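Local coordinates for hypothetical conserved protein, GK1056 (Geobacillus kaustophilus, PDB 2QYH), which is of experimentally uncharacterised function but, as a haloacid dehalogenase-like hydrolase, probably acts as a magnesium-dependent phosphatase, at residues 100-105 / 129-134; 106-111 / 139-144. One frame throughout, in Å; residues are numbered along the deposited sequence.

Interaction 1. Residues 100-105 / 129-134; sequences PLVFMD and AHPPVD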
loop_
_atom_site.group_PDB
_atom_site.type_symbol
_atom_site.label_atom_id
_atom_site.label_comp_id
_atom_site.label_asym_id
_atom_site.label_seq_id
_atom_site.Cartn_x
_atom_site.Cartn_y
_atom_site.Cartn_z
ATOM N N PRO D 100 -26.409 4.334 -5.347
ATOM C CA PRO D 100 -25.496 5.141 -4.534
ATOM C C PRO D 100 -24.248 5.506 -5.324
ATOM O O PRO D 100 -24.007 4.986 -6.424
ATOM C CB PRO D 100 -25.180 4.217 -3.371
ATOM C CG PRO D 100 -25.070 2.882 -4.070
ATOM C CD PRO D 100 -26.248 2.896 -5.056
ATOM N N LEU D 101 -23.466 6.414 -4.753
ATOM C CA LEU D 101 -22.211 6.838 -5.355
ATOM C C LEU D 101 -21.142 6.816 -4.290
ATOM O O LEU D 101 -21.433 6.738 -3.098
ATOM C CB LEU D 101 -22.290 8.263 -5.898
ATOM C CG LEU D 101 -23.157 8.595 -7.102
ATOM C CD1 LEU D 101 -24.623 8.365 -6.777
ATOM C CD2 LEU D 101 -22.916 10.046 -7.465
ATOM N N VAL D 102 -19.895 6.874 -4.733
ATOM C CA VAL D 102 -18.772 6.932 -3.819
ATOM C C VAL D 102 -17.952 8.103 -4.327
ATOM O O VAL D 102 -17.654 8.184 -5.519
ATOM C CB VAL D 102 -17.941 5.627 -3.828
ATOM C CG1 VAL D 102 -16.569 5.868 -3.208
ATOM C CG2 VAL D 102 -18.677 4.548 -3.029
ATOM N N PHE D 103 -17.637 9.024 -3.422
ATOM C CA PHE D 103 -16.857 10.214 -3.750
ATOM C C PHE D 103 -15.396 9.971 -3.399
ATOM O O PHE D 103 -15.084 9.549 -2.286
ATOM C CB PHE D 103 -17.390 11.407 -2.967
ATOM C CG PHE D 103 -18.874 11.535 -3.026
ATOM C CD1 PHE D 103 -19.511 11.842 -4.224
ATOM C CD2 PHE D 103 -19.647 11.299 -1.892
ATOM C CE1 PHE D 103 -20.905 11.909 -4.294
ATOM C CE2 PHE D 103 -21.038 11.363 -1.948
ATOM C CZ PHE D 103 -21.669 11.667 -3.154
HETATM N N MSE D 104 -14.513 10.249 -4.357
HETATM C CA MSE D 104 -13.076 10.041 -4.192
HETATM C C MSE D 104 -12.214 11.290 -4.355
HETATM O O MSE D 104 -12.399 12.072 -5.291
HETATM C CB MSE D 104 -12.589 9.019 -5.210
HETATM C CG MSE D 104 -13.367 7.736 -5.246
HETATM SE SE MSE D 104 -12.964 6.766 -6.867
HETATM C CE MSE D 104 -11.179 6.166 -6.440
ATOM N N ASP D 105 -11.279 11.486 -3.429
ATOM C CA ASP D 105 -10.338 12.592 -3.541
ATOM C C ASP D 105 -8.957 11.960 -3.399
ATOM O O ASP D 105 -8.841 10.741 -3.426
ATOM C CB ASP D 105 -10.596 13.697 -2.497
ATOM C CG ASP D 105 -10.315 13.268 -1.074
ATOM O OD1 ASP D 105 -9.811 12.150 -0.845
ATOM O OD2 ASP D 105 -10.602 14.085 -0.172
ATOM N N ALA D 129 -12.644 -2.270 1.663
ATOM C CA ALA D 129 -13.790 -2.421 2.525
ATOM C C ALA D 129 -14.789 -1.332 2.137
ATOM O O ALA D 129 -14.438 -0.390 1.418
ATOM C CB ALA D 129 -13.343 -2.259 3.981
ATOM N N HIS D 130 -16.032 -1.480 2.573
ATOM C CA HIS D 130 -17.050 -0.491 2.256
ATOM C C HIS D 130 -16.579 0.873 2.779
ATOM O O HIS D 130 -16.206 1.022 3.950
ATOM C CB HIS D 130 -18.396 -0.924 2.863
ATOM C CG HIS D 130 -19.579 -0.175 2.329
ATOM N ND1 HIS D 130 -19.762 1.174 2.551
ATOM C CD2 HIS D 130 -20.659 -0.590 1.626
ATOM C CE1 HIS D 130 -20.906 1.554 2.009
ATOM N NE2 HIS D 130 -21.469 0.501 1.442
ATOM N N PRO D 131 -16.546 1.887 1.897
ATOM C CA PRO D 131 -16.098 3.194 2.368
ATOM C C PRO D 131 -16.959 3.758 3.494
ATOM O O PRO D 131 -18.140 3.412 3.626
ATOM C CB PRO D 131 -16.150 4.043 1.096
ATOM C CG PRO D 131 -15.761 3.051 0.036
ATOM C CD PRO D 131 -16.699 1.909 0.431
ATOM N N PRO D 132 -16.370 4.614 4.343
ATOM C CA PRO D 132 -17.168 5.185 5.430
ATOM C C PRO D 132 -18.299 5.965 4.769
ATOM O O PRO D 132 -18.159 6.393 3.624
ATOM C CB PRO D 132 -16.176 6.099 6.145
ATOM C CG PRO D 132 -14.852 5.423 5.902
ATOM C CD PRO D 132 -14.956 5.025 4.449
ATOM N N VAL D 133 -19.407 6.160 5.477
ATOM C CA VAL D 133 -20.545 6.871 4.902
ATOM C C VAL D 133 -20.542 8.381 5.142
ATOM O O VAL D 133 -20.272 8.845 6.249
ATOM C CB VAL D 133 -21.880 6.298 5.431
ATOM C CG1 VAL D 133 -23.055 6.902 4.664
ATOM C CG2 VAL D 133 -21.879 4.790 5.298
ATOM N N ASP D 134 -20.837 9.136 4.087
ATOM C CA ASP D 134 -20.904 10.598 4.155
ATOM C C ASP D 134 -21.533 11.154 2.878
ATOM O O ASP D 134 -20.832 11.556 1.951
ATOM C CB ASP D 134 -19.518 11.208 4.331
ATOM C CG ASP D 134 -19.570 12.714 4.460
ATOM O OD1 ASP D 134 -20.645 13.300 4.201
ATOM O OD2 ASP D 134 -18.540 13.316 4.817
#
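The ring of F103 presents its edge to the backbone carbonyl of D134, with the oxygen close to the ring plane: D134 O lies 3.9 Å from F103 CE2 and 4.0 Å from F103 CD2, while the ring of Y138 meets that of F103 obliquely, planes at about 45°. No hydrogen bond forms; the slightly positive ring hydrogens simply face a carbonyl oxygen. The imidazole of H130 is the second flat group. Its ND1 donates within the loop to a lone pair of P131 O, at 3.0 Å and 161°, with the acceptor in the ring plane. NE2 is hydrogen-bonded to H116 N, so the imidazole is held at both nitrogens. Strand 101-104 belongs to a five-stranded antiparallel sheet, consistent with the C2-type cap of Cof-like HAD phosphatases; here the loop between helices 117-124 and 137-140 hydrogen-bonds along edge strand 109-111, and its side chains reach over to strand 101-104. The aliphatic half of the contact is V102 CG1 against P131 CG, a loose 4.4 Å, with I119 of helix 117-124 touching both residues. The V102 torsion, chi1 163°, directs CG1 at the proline ring. D134 turns its carboxylate to its own loop, where OD1 accepts a hydrogen bond from L136 N.

Interaction 2. Residues 106-111 / 139-144; sequences AEKMRA and ENKDIY
K108 and K141 bring their ammonium groups together, NZ to NZ at 3.6 Å, with the two side chains crossing at about a right angle. From CB, the K108 chain sets out with CG placed between the backbone N and the carbonyl carbon (chi1 65°), and an extended second torsion carries CD over one face of the R110 guanidinium, offset toward its rim. That guanidinium is itself tied back, its NH1 donating to M109 O at 2.6 Å from a position tilted off the carbonyl plane. Beyond CD the chain bends twice: CE leads away from the arginine and NZ meets K141 NZ and hydrogen-bonds Y137 OH. K141 arrives from the loop after helix 137-140, and its NZ is hydrogen-bonded to the same hydroxyl. The other half of the contact is buried: the Y144 ring offers its edge to A106, at the start of the turn before strand 109-111, CD1 lying 4.0 Å from A106 N. That turn links strands 101-104 and 109-111 as a beta hairpin, and within it D105 OD1 accepts a hydrogen bond from K108 N. No hydrogen bond or salt bridge joins the two segments; E107 OE1 stays 6.2 Å from K141 NZ. The two ammonium groups meet at a hydroxyl that also hydrogen-bonds the D105 carboxylate; that negative charge probably offsets much of their mutual repulsion.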
loop_
_atom_site.group_PDB
_atom_site.type_symbol
_atom_site.label_atom_id
_atom_site.label_comp_id
_atom_site.label_asym_id
_atom_site.label_seq_id
_atom_site.Cartn_x
_atom_site.Cartn_y
_atom_site.Cartn_z
ATOM N N ALA D 106 -7.915 12.761 -3.254
ATOM C CA ALA D 106 -6.575 12.206 -3.164
ATOM C C ALA D 106 -6.262 11.408 -1.897
ATOM O O ALA D 106 -5.444 10.482 -1.932
ATOM C CB ALA D 106 -5.556 13.314 -3.347
ATOM N N GLU D 107 -6.906 11.750 -0.784
ATOM C CA GLU D 107 -6.640 11.060 0.479
ATOM C C GLU D 107 -7.592 9.926 0.798
ATOM O O GLU D 107 -7.165 8.840 1.191
ATOM C CB GLU D 107 -6.674 12.042 1.658
ATOM C CG GLU D 107 -5.505 13.005 1.762
ATOM C CD GLU D 107 -5.440 13.986 0.610
ATOM O OE1 GLU D 107 -6.485 14.596 0.285
ATOM O OE2 GLU D 107 -4.341 14.155 0.036
ATOM N N LYS D 108 -8.885 10.170 0.635
ATOM C CA LYS D 108 -9.852 9.151 0.986
ATOM C C LYS D 108 -11.017 8.957 0.032
ATOM O O LYS D 108 -11.093 9.547 -1.046
ATOM C CB LYS D 108 -10.394 9.425 2.394
ATOM C CG LYS D 108 -11.194 10.712 2.495
ATOM C CD LYS D 108 -11.688 10.952 3.903
ATOM C CE LYS D 108 -10.601 11.521 4.789
ATOM N NZ LYS D 108 -10.251 12.898 4.367
HETATM N N MSE D 109 -11.951 8.140 0.492
HETATM C CA MSE D 109 -13.112 7.760 -0.275
HETATM C C MSE D 109 -14.350 7.731 0.640
HETATM O O MSE D 109 -14.256 7.338 1.805
HETATM C CB MSE D 109 -12.810 6.381 -0.827
HETATM C CG MSE D 109 -13.625 5.918 -1.966
HETATM SE SE MSE D 109 -12.927 4.193 -2.407
HETATM C CE MSE D 109 -12.584 4.491 -4.267
ATOM N N ARG D 110 -15.498 8.146 0.107
ATOM C CA ARG D 110 -16.744 8.161 0.876
ATOM C C ARG D 110 -17.954 7.689 0.069
ATOM O O ARG D 110 -18.085 7.989 -1.120
ATOM C CB ARG D 110 -17.016 9.566 1.423
ATOM C CG ARG D 110 -16.046 10.013 2.498
ATOM C CD ARG D 110 -16.168 9.136 3.734
ATOM N NE ARG D 110 -15.249 9.530 4.801
ATOM C CZ ARG D 110 -14.061 8.971 5.021
ATOM N NH1 ARG D 110 -13.632 7.980 4.245
ATOM N NH2 ARG D 110 -13.307 9.395 6.029
ATOM N N ALA D 111 -18.837 6.949 0.734
ATOM C CA ALA D 111 -20.046 6.425 0.106
ATOM C C ALA D 111 -21.273 7.244 0.508
ATOM O O ALA D 111 -21.371 7.713 1.647
ATOM C CB ALA D 111 -20.243 4.974 0.500
ATOM N N GLU D 139 -19.615 18.173 -1.011
ATOM C CA GLU D 139 -20.015 19.554 -0.768
ATOM C C GLU D 139 -18.921 20.450 -0.180
ATOM O O GLU D 139 -18.913 21.658 -0.410
ATOM C CB GLU D 139 -21.249 19.575 0.142
ATOM C CG GLU D 139 -22.480 18.910 -0.472
ATOM C CD GLU D 139 -23.236 19.821 -1.429
ATOM O OE1 GLU D 139 -22.588 20.638 -2.120
ATOM O OE2 GLU D 139 -24.481 19.713 -1.498
ATOM N N ASN D 140 -17.991 19.864 0.562
ATOM C CA ASN D 140 -16.929 20.646 1.186
ATOM C C ASN D 140 -15.514 20.181 0.837
ATOM O O ASN D 140 -14.527 20.716 1.345
ATOM C CB ASN D 140 -17.131 20.626 2.698
ATOM C CG ASN D 140 -17.818 19.357 3.168
ATOM O OD1 ASN D 140 -17.316 18.251 2.958
ATOM N ND2 ASN D 140 -18.979 19.509 3.797
ATOM N N LYS D 141 -15.419 19.187 -0.036
ATOM C CA LYS D 141 -14.127 18.654 -0.454
ATOM C C LYS D 141 -14.061 18.574 -1.969
ATOM O O LYS D 141 -15.087 18.425 -2.630
ATOM C CB LYS D 141 -13.919 17.246 0.118
ATOM C CG LYS D 141 -13.562 17.184 1.588
ATOM C CD LYS D 141 -12.238 17.882 1.847
ATOM C CE LYS D 141 -11.756 17.655 3.272
ATOM N NZ LYS D 141 -11.552 16.202 3.558
ATOM N N ASP D 142 -12.858 18.685 -2.519
ATOM C CA ASP D 142 -12.684 18.562 -3.959
ATOM C C ASP D 142 -12.737 17.074 -4.289
ATOM O O ASP D 142 -12.044 16.268 -3.670
ATOM C CB ASP D 142 -11.334 19.122 -4.418
ATOM C CG ASP D 142 -11.357 20.620 -4.627
ATOM O OD1 ASP D 142 -12.457 21.184 -4.818
ATOM O OD2 ASP D 142 -10.267 21.233 -4.619
ATOM N N ILE D 143 -13.569 16.711 -5.255
ATOM C CA ILE D 143 -13.693 15.326 -5.667
ATOM C C ILE D 143 -13.092 15.245 -7.057
ATOM O O ILE D 143 -13.386 16.081 -7.909
ATOM C CB ILE D 143 -15.169 14.904 -5.704
ATOM C CG1 ILE D 143 -15.775 15.073 -4.312
ATOM C CG2 ILE D 143 -15.301 13.479 -6.186
ATOM C CD1 ILE D 143 -15.004 14.376 -3.219
ATOM N N TYR D 144 -12.241 14.254 -7.296
ATOM C CA TYR D 144 -11.607 14.130 -8.602
ATOM C C TYR D 144 -12.217 13.039 -9.455
ATOM O O TYR D 144 -12.008 12.992 -10.671
ATOM C CB TYR D 144 -10.109 13.881 -8.442
ATOM C CG TYR D 144 -9.403 15.014 -7.745
ATOM C CD1 TYR D 144 -9.041 14.917 -6.399
ATOM C CD2 TYR D 144 -9.138 16.206 -8.415
ATOM C CE1 TYR D 144 -8.434 15.985 -5.741
ATOM C CE2 TYR D 144 -8.536 17.280 -7.766
ATOM C CZ TYR D 144 -8.187 17.165 -6.432
ATOM O OH TYR D 144 -7.597 18.232 -5.795
#

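In the fold
The two contacts, centres 8 Å apart, share one hairpin of the antiparallel sheet, and their segments alternate along the chain. Interaction 1 supplies strand 101-104 and interaction 2 strand 109-111, joined by a probable hydrogen bond from F103 N to R110 O at 2.6 Å. The loop of interaction 1 extends that edge, with D134 N 2.9 Å from A111 O. Glycerol, probably from crystallisation, lies about 3 Å from the P131 side chain in interaction 1 and from that of K108 in interaction 2. L57 of the second subunit packs on A129, and K55 of that subunit hydrogen-bonds E107 O. The probable HAD motif DxDxT (D9, D11, T13) lies at the end of strand 5-8, in the other sheet.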